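Local coordinates for probable aromatic acid decarboxylase (Aquifex aeolicus, PDB 2EJB), which probably acts as a flavin prenyltransferase, transferring the dimethylallyl group of dimethylallyl phosphate to FMN to make the prenylated cofactor used by UbiD decarboxylases, at residues V34-R37 and N38-V41; N103-L106 and I107-V110; P129-E132 and I133-E136; S161-D164 and M165-V169. All coordinates share one frame; numbering follows the deposited sequence.

Contact 1 of 4, residues V34-R37 and N38-V41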
loop_
_atom_site.group_PDB
_atom_site.type_symbol
_atom_site.label_atom_id
_atom_site.label_comp_id
_atom_site.label_asym_id
_atom_site.label_seq_id
_atom_site.Cartn_x
_atom_site.Cartn_y
_atom_site.Cartn_z
ATOM N N VAL A 34 -10.512 7.431 -19.491
ATOM C CA VAL A 34 -10.034 8.796 -19.344
ATOM C C VAL A 34 -8.566 8.674 -18.970
ATOM O O VAL A 34 -8.228 8.022 -17.980
ATOM C CB VAL A 34 -10.749 9.567 -18.210
ATOM C CG1 VAL A 34 -10.318 11.023 -18.246
ATOM C CG2 VAL A 34 -12.256 9.459 -18.350
ATOM N N ILE A 35 -7.697 9.288 -19.767
ATOM C CA ILE A 35 -6.264 9.238 -19.504
ATOM C C ILE A 35 -5.706 10.636 -19.308
ATOM O O ILE A 35 -5.832 11.490 -20.188
ATOM C CB ILE A 35 -5.505 8.582 -20.667
ATOM C CG1 ILE A 35 -6.168 7.256 -21.035
ATOM C CG2 ILE A 35 -4.055 8.345 -20.267
ATOM C CD1 ILE A 35 -5.566 6.587 -22.251
ATOM N N SER A 36 -5.097 10.870 -18.149
ATOM C CA SER A 36 -4.512 12.171 -17.848
ATOM C C SER A 36 -3.218 12.333 -18.647
ATOM O O SER A 36 -2.637 11.345 -19.098
ATOM C CB SER A 36 -4.204 12.288 -16.351
ATOM O OG SER A 36 -3.063 11.521 -16.003
ATOM N N ARG A 37 -2.778 13.575 -18.831
ATOM C CA ARG A 37 -1.543 13.844 -19.565
ATOM C C ARG A 37 -0.427 13.281 -18.697
ATOM O O ARG A 37 0.501 12.632 -19.187
ATOM C CB ARG A 37 -1.342 15.354 -19.744
ATOM C CG ARG A 37 -0.958 16.051 -18.453
ATOM C CD ARG A 37 -1.205 17.546 -18.459
ATOM N NE ARG A 37 -1.178 18.039 -17.083
ATOM C CZ ARG A 37 -1.960 18.999 -16.603
ATOM N NH1 ARG A 37 -2.851 19.597 -17.384
ATOM N NH2 ARG A 37 -1.868 19.348 -15.327
ATOM N N ASN A 38 -0.547 13.537 -17.396
ATOM C CA ASN A 38 0.420 13.075 -16.419
ATOM C C ASN A 38 0.625 11.573 -16.544
ATOM O O ASN A 38 1.732 11.079 -16.352
ATOM C CB ASN A 38 -0.047 13.437 -15.001
ATOM C CG ASN A 38 0.730 14.604 -14.412
ATOM O OD1 ASN A 38 0.263 15.745 -14.402
ATOM N ND2 ASN A 38 1.935 14.321 -13.932
ATOM N N ALA A 39 -0.440 10.854 -16.886
ATOM C CA ALA A 39 -0.368 9.406 -17.032
ATOM C C ALA A 39 0.364 8.993 -18.305
ATOM O O ALA A 39 1.080 7.992 -18.324
ATOM C CB ALA A 39 -1.771 8.810 -17.023
ATOM N N LYS A 40 0.181 9.767 -19.368
ATOM C CA LYS A 40 0.826 9.461 -20.638
ATOM C C LYS A 40 2.347 9.415 -20.484
ATOM O O LYS A 40 2.990 8.437 -20.865
ATOM C CB LYS A 40 0.440 10.501 -21.696
ATOM C CG LYS A 40 -1.057 10.619 -21.966
ATOM C CD LYS A 40 -1.323 10.862 -23.441
ATOM C CE LYS A 40 -2.802 10.992 -23.771
ATOM N NZ LYS A 40 -3.001 11.081 -25.248
ATOM N N VAL A 41 2.915 10.470 -19.910
ATOM C CA VAL A 41 4.359 10.541 -19.714
ATOM C C VAL A 41 4.872 9.393 -18.849
ATOM O O VAL A 41 5.842 8.722 -19.204
ATOM C CB VAL A 41 4.762 11.887 -19.070
ATOM C CG1 VAL A 41 4.347 13.034 -19.978
ATOM C CG2 VAL A 41 4.111 12.037 -17.707
#
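Ser36 and Ala39 meet where strand 30-35 gives way to helix 37-45, and this is the close part of the contact. Ser36 is the N-cap: its OG accepts from Ala39 N at 2.8 Å. A first torsion of 74° holds OG between the backbone N and the carbonyl carbon of its own residue, which brings the oxygen under the first turn, 3.2 Å from Ala39 CB. The backbone adds a second grip, Lys40 N to Ser36 O at 3.2 Å. Ile35 lends a branch from the strand end: its CG2 packs on Ala39 CB at 4.0 Å and touches Lys40 CG, the Ile35 and Lys40 side chains crossing at about a right angle. With the Ser36 hydroxyl gone, as in an alanine here, Ala39 N would probably lose its side-chain acceptor and the helix start could fray.

The other side faces solvent and is loose. Arg37 and Asn38 run side by side in the same direction, guanidinium and amide planes 52° apart, yet Arg37 NE stays 3.8 Å from Asn38 OD1. The Lys40 chain bends at its second torsion and leads its amine away.

Ser36 OG also donates a weak hydrogen bond to Ile8 O on strand 3-8. An N-cap serine in a strand-to-helix turn at the carboxyl edge of a parallel sheet suits this Rossmann-like flavoprotein fold, and Ser36 is itself a predicted FMN ligand.

Contact 2 of 4, residues N103-L106 and I107-V110; sequences NKNL and IHRV
Asn105 and His108 are joined by the shortest bond here: His108 N donates to Asn105 OD1 at 2.7 Å, arriving nearly along the C=O axis. This is an N-cap, with Asn105 just ahead of helix 106-117. His108 pays the loop back with its ring, since ND1 accepts from Lys104 N at 2.9 Å, and the donor lies close to the ring plane, 10° out of it. Two bonds of different kinds thus tie one histidine to consecutive loop residues.

The ring stands where it can do this because CG is set opposite the carbonyl carbon of His108 (chi1 -57°), which turns the imidazole back over the loop. Asn105 OD1 then sits 3.1 Å above one face of the ring, offset toward the rim, and the amide and ring planes are inclined by 39°. Ordinary helical bonds follow, Arg109 N to Asn105 O at 3.2 Å and Val110 N to Leu106 O at 2.8 Å.

Further out, the Asn103 side chain slides past His108 in the opposite direction, its OD1 3.5 Å from His108 CB. Arg109 carries its charge away to a salt bridge with Glu112. Leu106 CD1 packs on Val110 CG2 at 4.0 Å, and both side chains press on the loop holding Leu73 and Ala74, while the His108 ring touches Thr94 and Cys97 of helix 92-100.

Because ND1 is used as an acceptor, it is probably unprotonated, and a neutral ring would then carry its hydrogen on NE2.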
loop_
_atom_site.group_PDB
_atom_site.type_symbol
_atom_site.label_atom_id
_atom_site.label_comp_id
_atom_site.label_asym_id
_atom_site.label_seq_id
_atom_site.Cartn_x
_atom_site.Cartn_y
_atom_site.Cartn_z
ATOM N N ASN A 103 -12.597 20.031 -8.497
ATOM C CA ASN A 103 -12.518 19.417 -9.814
ATOM C C ASN A 103 -11.676 20.191 -10.821
ATOM O O ASN A 103 -12.116 21.199 -11.367
ATOM C CB ASN A 103 -13.937 19.183 -10.347
ATOM C CG ASN A 103 -14.684 18.121 -9.554
ATOM O OD1 ASN A 103 -14.208 17.663 -8.517
ATOM N ND2 ASN A 103 -15.860 17.728 -10.038
ATOM N N LYS A 104 -10.461 19.699 -11.051
ATOM C CA LYS A 104 -9.537 20.327 -11.985
ATOM C C LYS A 104 -9.623 19.693 -13.369
ATOM O O LYS A 104 -9.219 20.300 -14.357
ATOM C CB LYS A 104 -8.103 20.215 -11.467
ATOM C CG LYS A 104 -7.055 20.813 -12.394
ATOM C CD LYS A 104 -5.716 20.936 -11.687
ATOM C CE LYS A 104 -4.628 21.469 -12.604
ATOM N NZ LYS A 104 -3.349 21.630 -11.858
ATOM N N ASN A 105 -10.141 18.470 -13.436
ATOM C CA ASN A 105 -10.283 17.759 -14.702
ATOM C C ASN A 105 -11.527 16.876 -14.686
ATOM O O ASN A 105 -12.213 16.759 -13.667
ATOM C CB ASN A 105 -9.054 16.882 -14.979
ATOM C CG ASN A 105 -8.883 15.765 -13.959
ATOM O OD1 ASN A 105 -9.855 15.293 -13.378
ATOM N ND2 ASN A 105 -7.642 15.328 -13.751
ATOM N N LEU A 106 -11.798 16.241 -15.821
ATOM C CA LEU A 106 -12.952 15.363 -15.960
ATOM C C LEU A 106 -12.932 14.242 -14.929
ATOM O O LEU A 106 -13.964 13.902 -14.350
ATOM C CB LEU A 106 -12.984 14.758 -17.364
ATOM C CG LEU A 106 -14.095 13.737 -17.639
ATOM C CD1 LEU A 106 -15.458 14.382 -17.423
ATOM C CD2 LEU A 106 -13.967 13.210 -19.061
ATOM N N ILE A 107 -11.752 13.673 -14.710
ATOM C CA ILE A 107 -11.580 12.584 -13.752
ATOM C C ILE A 107 -12.113 12.950 -12.370
ATOM O O ILE A 107 -12.792 12.151 -11.720
ATOM C CB ILE A 107 -10.084 12.191 -13.635
ATOM C CG1 ILE A 107 -9.602 11.613 -14.970
ATOM C CG2 ILE A 107 -9.883 11.168 -12.515
ATOM C CD1 ILE A 107 -8.157 11.139 -14.942
ATOM N N HIS A 108 -11.806 14.160 -11.920
ATOM C CA HIS A 108 -12.269 14.602 -10.613
ATOM C C HIS A 108 -13.784 14.684 -10.646
ATOM O O HIS A 108 -14.459 14.252 -9.714
ATOM C CB HIS A 108 -11.656 15.962 -10.281
ATOM C CG HIS A 108 -10.159 15.964 -10.306
ATOM N ND1 HIS A 108 -9.414 17.113 -10.397
ATOM C CD2 HIS A 108 -9.272 14.939 -10.247
ATOM C CE1 HIS A 108 -8.127 16.804 -10.394
ATOM N NE2 HIS A 108 -8.017 15.493 -10.303
ATOM N N ARG A 109 -14.315 15.221 -11.742
ATOM C CA ARG A 109 -15.758 15.354 -11.906
ATOM C C ARG A 109 -16.450 13.997 -11.825
ATOM O O ARG A 109 -17.484 13.854 -11.160
ATOM C CB ARG A 109 -16.074 16.010 -13.254
ATOM C CG ARG A 109 -17.557 16.054 -13.601
ATOM C CD ARG A 109 -18.350 16.901 -12.612
ATOM N NE ARG A 109 -19.784 16.854 -12.894
ATOM C CZ ARG A 109 -20.721 17.413 -12.134
ATOM N NH1 ARG A 109 -20.385 18.074 -11.034
ATOM N NH2 ARG A 109 -21.997 17.304 -12.471
ATOM N N VAL A 110 -15.882 13.003 -12.504
ATOM C CA VAL A 110 -16.459 11.662 -12.517
ATOM C C VAL A 110 -16.490 11.072 -11.110
ATOM O O VAL A 110 -17.401 10.321 -10.760
ATOM C CB VAL A 110 -15.668 10.726 -13.455
ATOM C CG1 VAL A 110 -16.259 9.316 -13.417
ATOM C CG2 VAL A 110 -15.707 11.276 -14.879
#

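Contact 3 of 4, residues P129-E132 and I133-E136; sequences PYNE and IHLE
Asn131 and Leu135 make the first full helical bond, Leu135 N to Asn131 O at 3.3 Å, and Glu136 N to Glu132 O repeats it at 2.9 Å. The chain comes into helix 132-143 from Pro129, which follows a cis peptide bond, through an extended Tyr130.

Asn131 is the N-cap. Its OD1 accepts from His134 N at 2.8 Å, while His134 ND1 accepts from Asn131 N at 3.1 Å; this reciprocal pair is a capping box. The second bond is not ideal, for the donor lies 38° out of the imidazole plane. The ring also lies almost flat against the Asn131 amide, planes 14° apart and stacked, with Asn131 ND2 3.3 Å from His134 CE1. One residue further on, Leu135 reaches back to Tyr130, CD2 to CB 3.7 Å, the side chains crossing at about a right angle.

The polar ends turn to the dimer partner: Tyr130 OH hydrogen-bonds Tyr130 OH of the second subunit, and Glu136 forms a salt bridge with Arg143 of the second subunit. The turn lies between strand 121-125 and helix 132-143, with helix 132-143 and strand 147-150 of the second subunit packed against it: that subunit's Leu139 on Glu136 and its Val148 on Pro129.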
loop_
_atom_site.group_PDB
_atom_site.type_symbol
_atom_site.label_atom_id
_atom_site.label_comp_id
_atom_site.label_asym_id
_atom_site.label_seq_id
_atom_site.Cartn_x
_atom_site.Cartn_y
_atom_site.Cartn_z
ATOM N N PRO A 129 6.007 7.091 2.345
ATOM C CA PRO A 129 5.101 6.687 3.430
ATOM C C PRO A 129 3.825 7.516 3.316
ATOM O O PRO A 129 3.738 8.404 2.469
ATOM C CB PRO A 129 5.872 7.063 4.700
ATOM C CG PRO A 129 7.308 7.258 4.231
ATOM C CD PRO A 129 7.134 7.871 2.882
ATOM N N TYR A 130 2.841 7.227 4.163
ATOM C CA TYR A 130 1.607 8.002 4.162
ATOM C C TYR A 130 1.750 9.132 5.178
ATOM O O TYR A 130 2.353 8.948 6.241
ATOM C CB TYR A 130 0.397 7.166 4.615
ATOM C CG TYR A 130 -0.056 6.035 3.717
ATOM C CD1 TYR A 130 -0.145 6.197 2.337
ATOM C CD2 TYR A 130 -0.468 4.819 4.264
ATOM C CE1 TYR A 130 -0.629 5.176 1.523
ATOM C CE2 TYR A 130 -0.958 3.791 3.461
ATOM C CZ TYR A 130 -1.036 3.979 2.092
ATOM O OH TYR A 130 -1.516 2.973 1.288
ATOM N N ASN A 131 1.204 10.303 4.865
ATOM C CA ASN A 131 1.219 11.383 5.840
ATOM C C ASN A 131 -0.233 11.422 6.302
ATOM O O ASN A 131 -1.058 10.660 5.782
ATOM C CB ASN A 131 1.670 12.732 5.235
ATOM C CG ASN A 131 0.740 13.256 4.142
ATOM O OD1 ASN A 131 -0.474 13.073 4.193
ATOM N ND2 ASN A 131 1.319 13.944 3.162
ATOM N N GLU A 132 -0.554 12.268 7.275
ATOM C CA GLU A 132 -1.924 12.356 7.780
ATOM C C GLU A 132 -2.946 12.705 6.707
ATOM O O GLU A 132 -4.054 12.188 6.722
ATOM C CB GLU A 132 -2.022 13.392 8.905
ATOM C CG GLU A 132 -1.344 12.991 10.197
ATOM C CD GLU A 132 -1.300 14.126 11.195
ATOM O OE1 GLU A 132 -2.359 14.748 11.433
ATOM O OE2 GLU A 132 -0.206 14.393 11.731
ATOM N N ILE A 133 -2.581 13.589 5.784
ATOM C CA ILE A 133 -3.510 13.984 4.727
ATOM C C ILE A 133 -3.920 12.792 3.871
ATOM O O ILE A 133 -5.104 12.614 3.563
ATOM C CB ILE A 133 -2.899 15.069 3.816
ATOM C CG1 ILE A 133 -2.543 16.305 4.647
ATOM C CG2 ILE A 133 -3.897 15.451 2.718
ATOM C CD1 ILE A 133 -1.788 17.369 3.863
ATOM N N HIS A 134 -2.941 11.974 3.493
ATOM C CA HIS A 134 -3.206 10.791 2.678
ATOM C C HIS A 134 -4.219 9.900 3.389
ATOM O O HIS A 134 -5.186 9.428 2.782
ATOM C CB HIS A 134 -1.909 10.002 2.450
ATOM C CG HIS A 134 -0.869 10.752 1.672
ATOM N ND1 HIS A 134 0.481 10.572 1.871
ATOM C CD2 HIS A 134 -0.989 11.689 0.702
ATOM C CE1 HIS A 134 1.153 11.374 1.060
ATOM N NE2 HIS A 134 0.285 12.060 0.341
ATOM N N LEU A 135 -3.988 9.678 4.683
ATOM C CA LEU A 135 -4.860 8.833 5.493
ATOM C C LEU A 135 -6.271 9.378 5.619
ATOM O O LEU A 135 -7.248 8.641 5.491
ATOM C CB LEU A 135 -4.285 8.639 6.907
ATOM C CG LEU A 135 -3.214 7.576 7.207
ATOM C CD1 LEU A 135 -3.240 6.481 6.147
ATOM C CD2 LEU A 135 -1.854 8.216 7.295
ATOM N N GLU A 136 -6.387 10.668 5.886
ATOM C CA GLU A 136 -7.704 11.251 6.045
ATOM C C GLU A 136 -8.479 11.300 4.738
ATOM O O GLU A 136 -9.698 11.147 4.737
ATOM C CB GLU A 136 -7.591 12.640 6.682
ATOM C CG GLU A 136 -7.239 12.560 8.166
ATOM C CD GLU A 136 -7.127 13.917 8.826
ATOM O OE1 GLU A 136 -6.174 14.659 8.505
ATOM O OE2 GLU A 136 -8.004 14.237 9.659
#

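Contact 4 of 4, residues S161-D164 and M165-V169; sequences SIDD and MINFV
Ile162 and Ile166 are brought together by the first torsion of Ile166: at -61° it sets CG1 opposite the carbonyl carbon, aimed back down the helix. CG1 then lies 3.1 Å from Ile162 O, and CD1 continues to Ile162 CG2 at 4.1 Å. Met165 gets back to the same residue by a bend at its third torsion (-84°), which lays CE 4.0 Å from Ile162 CA. The backbone bonds firm up after a weakly bonded Met165 N, Ile166 N reaching Ile162 O at 3.0 Å and Asn167 N reaching Asp163 O at 3.1 Å.

At the front of the helix Ser161 and Asp164 form a capping box. Asp164 N donates to Ser161 OG at 3.2 Å, and Ser161 N returns a weak bond to Asp164 OD2, an oxygen that also accepts from Gln160 N. Asp163 and Asn167 lie on the more open flank, carboxylate and amide planes 60° apart; Asn167 OD1 and Asp163 O, both acceptors, come to 3.3 Å without a bond.

Cutting Ile166 back to an alanine removes CG1, CG2 and CD1 and would probably leave a gap between Ile162 and the side chains of Ile15 and Tyr16 on helix 14-26.

Helix 162-176 lies against helix 14-26, where Ile166 packs on Ile15, Tyr16 and Lys19. Elsewhere it meets the second subunit: Met165 packs on its counterpart Met165, and Phe168 on Arg126 of that subunit. Phe168 also comes close to Tyr156 and Lys172, predicted to bind dimethylallyl phosphate.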
loop_
_atom_site.group_PDB
_atom_site.type_symbol
_atom_site.label_atom_id
_atom_site.label_comp_id
_atom_site.label_asym_id
_atom_site.label_seq_id
_atom_site.Cartn_x
_atom_site.Cartn_y
_atom_site.Cartn_z
ATOM N N SER A 161 7.074 -13.289 -10.909
ATOM C CA SER A 161 7.423 -12.108 -11.687
ATOM C C SER A 161 6.644 -10.884 -11.239
ATOM O O SER A 161 5.700 -10.983 -10.453
ATOM C CB SER A 161 7.151 -12.350 -13.171
ATOM O OG SER A 161 5.758 -12.426 -13.423
ATOM N N ILE A 162 7.052 -9.730 -11.748
ATOM C CA ILE A 162 6.386 -8.482 -11.423
ATOM C C ILE A 162 4.981 -8.591 -11.987
ATOM O O ILE A 162 4.039 -7.986 -11.480
ATOM C CB ILE A 162 7.115 -7.286 -12.065
ATOM C CG1 ILE A 162 8.518 -7.161 -11.460
ATOM C CG2 ILE A 162 6.308 -6.008 -11.859
ATOM C CD1 ILE A 162 9.327 -5.987 -11.977
ATOM N N ASP A 163 4.861 -9.391 -13.039
ATOM C CA ASP A 163 3.593 -9.619 -13.707
ATOM C C ASP A 163 2.624 -10.317 -12.759
ATOM O O ASP A 163 1.422 -10.045 -12.772
ATOM C CB ASP A 163 3.817 -10.484 -14.947
ATOM C CG ASP A 163 2.563 -10.652 -15.771
ATOM O OD1 ASP A 163 2.120 -9.657 -16.381
ATOM O OD2 ASP A 163 2.019 -11.777 -15.805
ATOM N N ASP A 164 3.151 -11.223 -11.940
ATOM C CA ASP A 164 2.322 -11.949 -10.987
ATOM C C ASP A 164 1.771 -11.017 -9.916
ATOM O O ASP A 164 0.685 -11.243 -9.393
ATOM C CB ASP A 164 3.115 -13.079 -10.324
ATOM C CG ASP A 164 3.417 -14.220 -11.278
ATOM O OD1 ASP A 164 2.787 -14.274 -12.351
ATOM O OD2 ASP A 164 4.273 -15.067 -10.943
ATOM N N MET A 165 2.523 -9.973 -9.586
ATOM C CA MET A 165 2.073 -9.022 -8.579
ATOM C C MET A 165 1.055 -8.044 -9.161
ATOM O O MET A 165 0.123 -7.621 -8.476
ATOM C CB MET A 165 3.265 -8.269 -7.991
ATOM C CG MET A 165 4.152 -9.150 -7.114
ATOM S SD MET A 165 5.413 -8.223 -6.228
ATOM C CE MET A 165 6.677 -8.128 -7.478
ATOM N N ILE A 166 1.233 -7.691 -10.431
ATOM C CA ILE A 166 0.309 -6.788 -11.104
ATOM C C ILE A 166 -1.063 -7.455 -11.206
ATOM O O ILE A 166 -2.093 -6.830 -10.959
ATOM C CB ILE A 166 0.793 -6.452 -12.525
ATOM C CG1 ILE A 166 2.152 -5.751 -12.462
ATOM C CG2 ILE A 166 -0.228 -5.569 -13.225
ATOM C CD1 ILE A 166 2.757 -5.459 -13.821
ATOM N N ASN A 167 -1.070 -8.734 -11.570
ATOM C CA ASN A 167 -2.314 -9.479 -11.699
ATOM C C ASN A 167 -3.009 -9.615 -10.354
ATOM O O ASN A 167 -4.238 -9.614 -10.281
ATOM C CB ASN A 167 -2.041 -10.863 -12.299
ATOM C CG ASN A 167 -1.836 -10.815 -13.802
ATOM O OD1 ASN A 167 -1.422 -9.796 -14.352
ATOM N ND2 ASN A 167 -2.113 -11.926 -14.472
ATOM N N PHE A 168 -2.222 -9.743 -9.290
ATOM C CA PHE A 168 -2.792 -9.860 -7.950
ATOM C C PHE A 168 -3.602 -8.608 -7.639
ATOM O O PHE A 168 -4.772 -8.683 -7.262
ATOM C CB PHE A 168 -1.696 -10.010 -6.891
ATOM C CG PHE A 168 -2.210 -9.888 -5.482
ATOM C CD1 PHE A 168 -2.842 -10.959 -4.858
ATOM C CD2 PHE A 168 -2.125 -8.676 -4.801
ATOM C CE1 PHE A 168 -3.393 -10.823 -3.579
ATOM C CE2 PHE A 168 -2.673 -8.528 -3.524
ATOM C CZ PHE A 168 -3.309 -9.605 -2.913
ATOM N N VAL A 169 -2.971 -7.451 -7.803
ATOM C CA VAL A 169 -3.631 -6.183 -7.533
ATOM C C VAL A 169 -4.844 -5.991 -8.449
ATOM O O VAL A 169 -5.903 -5.545 -8.000
ATOM C CB VAL A 169 -2.651 -5.012 -7.708
ATOM C CG1 VAL A 169 -3.352 -3.696 -7.416
ATOM C CG2 VAL A 169 -1.460 -5.200 -6.769
#

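In the fold
All four contacts are helix starts with a side-chain N-cap, serine in contacts 1 and 4 and asparagine in contacts 2 and 3. Contacts 1 and 2 touch, their centres 13 Å apart, with Val34 CG1 packed 3.4 Å from Ile107 CG1. Both lie by the predicted FMN site: contact 1 contains Ser36, and the His108 side chain of contact 2 is about 4 Å from that of Thr94. Contact 3 is also near it, the His134 side chain about 4 Å from that of Thr92. Contacts 3 and 4, about 11 Å apart at their nearest atoms, both meet the second subunit. Contact 4 adjoins the predicted dimethylallyl phosphate residues; its centre is about 29 Å from that of contact 2.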